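Local coordinates for aromatic amino acid exporter YddG (Starkeya novella, PDB 5I20), which exports a broad range of amino acids, among them threonine, methionine, lysine and glutamate, across the bacterial inner membrane, at residues Ala247-Thr252 with Ile269-Ile274; Tyr166-Arg171 with Gly235-Leu240. One frame throughout, in Å; residues are numbered along the deposited sequence.

Contact 1 of 2, residues Ala247-Thr252 with Ile269-Ile274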
# COMPACT_ATOMS: atom_id res chain seq x y z
N ALA A 247 -4.50 1.26 -8.10
CA ALA A 247 -3.04 1.28 -8.09
C ALA A 247 -2.39 0.34 -9.12
O ALA A 247 -1.48 0.76 -9.83
CB ALA A 247 -2.51 0.97 -6.69
N PRO A 248 -2.85 -0.93 -9.22
CA PRO A 248 -2.25 -1.77 -10.26
C PRO A 248 -2.51 -1.26 -11.68
O PRO A 248 -1.62 -1.35 -12.53
CB PRO A 248 -2.94 -3.13 -10.05
CG PRO A 248 -3.34 -3.12 -8.62
CD PRO A 248 -3.75 -1.71 -8.34
N VAL A 249 -3.70 -0.73 -11.93
CA VAL A 249 -4.04 -0.21 -13.25
C VAL A 249 -3.25 1.05 -13.57
O VAL A 249 -2.68 1.18 -14.65
CB VAL A 249 -5.55 0.10 -13.36
CG1 VAL A 249 -5.85 0.78 -14.68
CG2 VAL A 249 -6.36 -1.17 -13.20
N LEU A 250 -3.22 1.99 -12.63
CA LEU A 250 -2.47 3.22 -12.81
C LEU A 250 -0.98 2.92 -12.95
O LEU A 250 -0.28 3.58 -13.72
CB LEU A 250 -2.73 4.18 -11.65
CG LEU A 250 -4.11 4.84 -11.63
CD1 LEU A 250 -4.32 5.62 -10.34
CD2 LEU A 250 -4.29 5.76 -12.84
N SER A 251 -0.51 1.92 -12.22
CA SER A 251 0.89 1.51 -12.28
C SER A 251 1.27 1.07 -13.69
O SER A 251 2.29 1.49 -14.23
CB SER A 251 1.17 0.39 -11.28
OG SER A 251 2.54 0.02 -11.27
N THR A 252 0.43 0.23 -14.28
CA THR A 252 0.65 -0.26 -15.64
C THR A 252 0.55 0.87 -16.66
O THR A 252 1.33 0.93 -17.61
CB THR A 252 -0.34 -1.38 -16.00
OG1 THR A 252 -0.27 -2.42 -15.02
CG2 THR A 252 -0.02 -1.95 -17.37
N ILE A 269 -9.40 -4.10 -20.17
CA ILE A 269 -10.41 -4.76 -19.36
C ILE A 269 -10.27 -4.37 -17.88
O ILE A 269 -11.27 -4.11 -17.21
CB ILE A 269 -10.32 -6.30 -19.49
CG1 ILE A 269 -10.66 -6.73 -20.92
CG2 ILE A 269 -11.26 -6.99 -18.52
CD1 ILE A 269 -12.10 -6.48 -21.31
N ALA A 270 -9.04 -4.32 -17.38
CA ALA A 270 -8.79 -3.93 -16.00
C ALA A 270 -9.25 -2.49 -15.76
O ALA A 270 -9.85 -2.19 -14.73
CB ALA A 270 -7.32 -4.08 -15.65
N CYS A 271 -8.96 -1.62 -16.72
CA CYS A 271 -9.42 -0.23 -16.68
C CYS A 271 -10.94 -0.13 -16.55
O CYS A 271 -11.44 0.59 -15.70
CB CYS A 271 -8.97 0.52 -17.94
SG CYS A 271 -7.23 1.01 -17.95
N ALA A 272 -11.65 -0.85 -17.40
CA ALA A 272 -13.11 -0.84 -17.37
C ALA A 272 -13.64 -1.33 -16.02
O ALA A 272 -14.56 -0.74 -15.45
CB ALA A 272 -13.68 -1.69 -18.49
N LEU A 273 -13.03 -2.39 -15.50
CA LEU A 273 -13.49 -3.01 -14.26
C LEU A 273 -13.29 -2.10 -13.05
O LEU A 273 -14.13 -2.08 -12.15
CB LEU A 273 -12.77 -4.34 -14.04
CG LEU A 273 -13.31 -5.50 -14.88
CD1 LEU A 273 -12.40 -6.72 -14.79
CD2 LEU A 273 -14.72 -5.86 -14.44
N ILE A 274 -12.20 -1.35 -13.02
CA ILE A 274 -11.91 -0.50 -11.87
C ILE A 274 -12.67 0.83 -11.99
O ILE A 274 -13.04 1.43 -10.98
CB ILE A 274 -10.38 -0.26 -11.69
CG1 ILE A 274 -9.99 -0.32 -10.21
CG2 ILE A 274 -9.93 1.04 -12.34
CD1 ILE A 274 -10.37 0.90 -9.41
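The carbonyl O of P248, the residue before V249, is held by two donors; V249 itself carries the contact with C271, A270 and I274. T252 N and T252 OG1 both donate to P248 O, from opposite faces of the carbonyl plane. The T252 OG1 to P248 O bond is 3.0 Å long. With it the T252 hydroxyl spends its hydrogen inside its own helix.

Across to 269-274 the meeting is apolar, with no hydrogen bond. V249 points at the other helix and splits its two methyls. V249 CG1 stands anti to the backbone N (chi1 174°), 3.6 Å from C271 SG. V249 CG2 lies 3.9 Å from A270 CB and 4.3 Å from I274 CG2. A270 and I274 are one helical turn apart.

The two helices form a transmembrane hairpin of the DMT fold, joined through a short periplasmic loop. The local axes pass 9.8 Å apart, and their directions differ by 141°, well short of exactly antiparallel. V249 and A270 are buried, whereas C271 also touches a bound monoolein lipid. On the first helix, P248 leans on T132 and L135 of helix 119-136, and A247 packs against I14 of helix 3-17.

Contact 2 of 2, residues Tyr166-Arg171 with Gly235-Leu240; sequences YSVASR and GDVRLL. With SO4 (sulfate ion), chain K.
V168 and R171 meet V237 where helix 150-169 reaches the cytoplasmic side of the membrane. Opposite them, after a short turn, begins helix 237-243, with D236 at its N-cap. Both belong to the second EamA-like region of this DMT transporter.

H70 holds Y166 twice: it stacks with the Y166 ring, and its NE2 is hydrogen-bonded to the Y166 carbonyl O. S167 turns its hydroxyl to W163 O and W228 NE1. V168 makes the light apolar touch of the pair, with its CG2 4.4 Å from V237 CG1. I105 of helix 101-108 packs on both valines. S170 OG turns back to donate to Y166 O at 2.6 Å, and it lies over the centre of one face of the Y166 ring.

R171 does most of the reaching. CG runs anti to the backbone N (chi1 177°), and the chain then bends at chi3. The R171 and V237 side chains run antiparallel, one alongside the other. This puts R171 NE 3.8 Å from V237 CG2, which lies oblique to the guanidinium plane. R171 NE donates to M232 O, a bond that probably helps hold the guanidinium beside the turn. The modelled approach of R171 NH2 to G235 O is too close to be trusted.

In the second segment, D236 OD1 accepts a weak capping bond from L239 N. R238 NH1 faces both carboxylate oxygens, at 2.9 Å from D236 OD1 and 2.8 Å from D236 OD2. It meets OD1 on the syn side but tilted 26° out of the carboxylate plane, while OD1 stays close to the guanidinium plane. R238 NH2 donates to R116 O and, weakly, to O2 of a sulfate probably taken from the crystallisation liquor, 2.8 Å away with an N-H...O angle of 124°.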
# COMPACT_ATOMS: atom_id res chain seq x y z
N TYR A 166 -3.96 -2.93 9.99
CA TYR A 166 -3.32 -1.65 10.29
C TYR A 166 -4.13 -0.47 9.75
O TYR A 166 -4.32 0.53 10.44
CB TYR A 166 -1.90 -1.60 9.70
CG TYR A 166 -1.31 -0.21 9.71
CD1 TYR A 166 -0.77 0.33 10.87
CD2 TYR A 166 -1.31 0.57 8.56
CE1 TYR A 166 -0.24 1.60 10.89
CE2 TYR A 166 -0.78 1.84 8.57
CZ TYR A 166 -0.24 2.36 9.73
OH TYR A 166 0.29 3.62 9.74
N SER A 167 -4.60 -0.60 8.51
CA SER A 167 -5.36 0.47 7.86
C SER A 167 -6.70 0.71 8.53
O SER A 167 -7.05 1.84 8.88
CB SER A 167 -5.57 0.15 6.38
OG SER A 167 -4.34 0.05 5.70
N VAL A 168 -7.47 -0.36 8.71
CA VAL A 168 -8.79 -0.26 9.32
C VAL A 168 -8.69 0.16 10.78
O VAL A 168 -9.48 0.98 11.25
CB VAL A 168 -9.56 -1.60 9.20
CG1 VAL A 168 -10.85 -1.56 10.00
CG2 VAL A 168 -9.84 -1.91 7.73
N ALA A 169 -7.72 -0.40 11.50
CA ALA A 169 -7.55 -0.09 12.92
C ALA A 169 -7.03 1.32 13.15
O ALA A 169 -7.06 1.82 14.28
CB ALA A 169 -6.63 -1.10 13.58
N SER A 170 -6.56 1.97 12.09
CA SER A 170 -6.09 3.35 12.19
C SER A 170 -7.22 4.29 12.59
O SER A 170 -6.98 5.30 13.25
CB SER A 170 -5.46 3.81 10.88
OG SER A 170 -4.26 3.10 10.62
N ARG A 171 -8.45 3.97 12.20
CA ARG A 171 -9.59 4.80 12.57
C ARG A 171 -9.83 4.78 14.08
O ARG A 171 -10.30 5.76 14.65
CB ARG A 171 -10.86 4.36 11.83
CG ARG A 171 -12.10 5.15 12.24
CD ARG A 171 -13.12 5.23 11.12
NE ARG A 171 -12.63 6.02 10.00
CZ ARG A 171 -13.36 6.91 9.34
NH1 ARG A 171 -14.61 7.15 9.71
NH2 ARG A 171 -12.83 7.58 8.33
N GLY A 235 -11.62 9.82 6.44
CA GLY A 235 -12.23 9.61 5.15
C GLY A 235 -13.13 8.40 5.10
O GLY A 235 -13.50 7.85 6.14
N ASP A 236 -13.48 7.98 3.89
CA ASP A 236 -14.34 6.83 3.69
C ASP A 236 -13.50 5.58 3.48
O ASP A 236 -13.00 5.33 2.38
CB ASP A 236 -15.27 7.06 2.50
CG ASP A 236 -16.44 6.09 2.46
OD1 ASP A 236 -16.29 4.96 2.96
OD2 ASP A 236 -17.50 6.47 1.93
N VAL A 237 -13.35 4.79 4.54
CA VAL A 237 -12.51 3.59 4.53
C VAL A 237 -12.95 2.54 3.51
O VAL A 237 -12.12 1.95 2.81
CB VAL A 237 -12.47 2.94 5.93
CG1 VAL A 237 -11.65 1.65 5.89
CG2 VAL A 237 -11.89 3.90 6.95
N ARG A 238 -14.26 2.29 3.42
CA ARG A 238 -14.72 1.23 2.53
C ARG A 238 -14.54 1.66 1.07
O ARG A 238 -14.32 0.83 0.20
CB ARG A 238 -16.18 0.84 2.82
CG ARG A 238 -17.21 1.95 2.68
CD ARG A 238 -17.75 2.36 4.04
NE ARG A 238 -19.20 2.53 4.03
CZ ARG A 238 -19.82 3.67 3.74
NH1 ARG A 238 -19.12 4.75 3.44
NH2 ARG A 238 -21.15 3.73 3.76
N LEU A 239 -14.61 2.96 0.83
CA LEU A 239 -14.41 3.49 -0.51
C LEU A 239 -12.93 3.48 -0.90
O LEU A 239 -12.58 3.14 -2.03
CB LEU A 239 -14.98 4.90 -0.62
CG LEU A 239 -14.98 5.51 -2.03
CD1 LEU A 239 -15.62 4.56 -3.02
CD2 LEU A 239 -15.71 6.85 -2.02
N LEU A 240 -12.07 3.87 0.04
CA LEU A 240 -10.63 3.87 -0.20
C LEU A 240 -10.12 2.44 -0.42
O LEU A 240 -9.13 2.23 -1.12
CB LEU A 240 -9.88 4.55 0.95
CG LEU A 240 -9.99 6.08 1.00
CD1 LEU A 240 -9.48 6.62 2.32
CD2 LEU A 240 -9.23 6.71 -0.17
S SO4 K . -23.27 6.43 3.64
O1 SO4 K . -24.45 7.26 3.84
O2 SO4 K . -23.44 5.17 4.35
O3 SO4 K . -23.09 6.18 2.22
O4 SO4 K . -22.10 7.12 4.17

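Along the chain, contact 2 comes first. It closes a long loop of 63 residues, mostly helical, from the cytoplasmic end of helix 150-169 to the start of helix 237-243. Contact 1 opens later, on helix 246-258, which follows helix 237-243 directly. It closes a short loop of 16 residues onto helix 265-282. The two are therefore in series and neither nest nor cross. Their centres lie 21 Å apart; their nearest atoms are about 8 Å apart, so the two do not touch. Residues 237-258 form one transmembrane span that serves both: its cytoplasmic start joins helix 150-169, and its later part joins the last transmembrane helix.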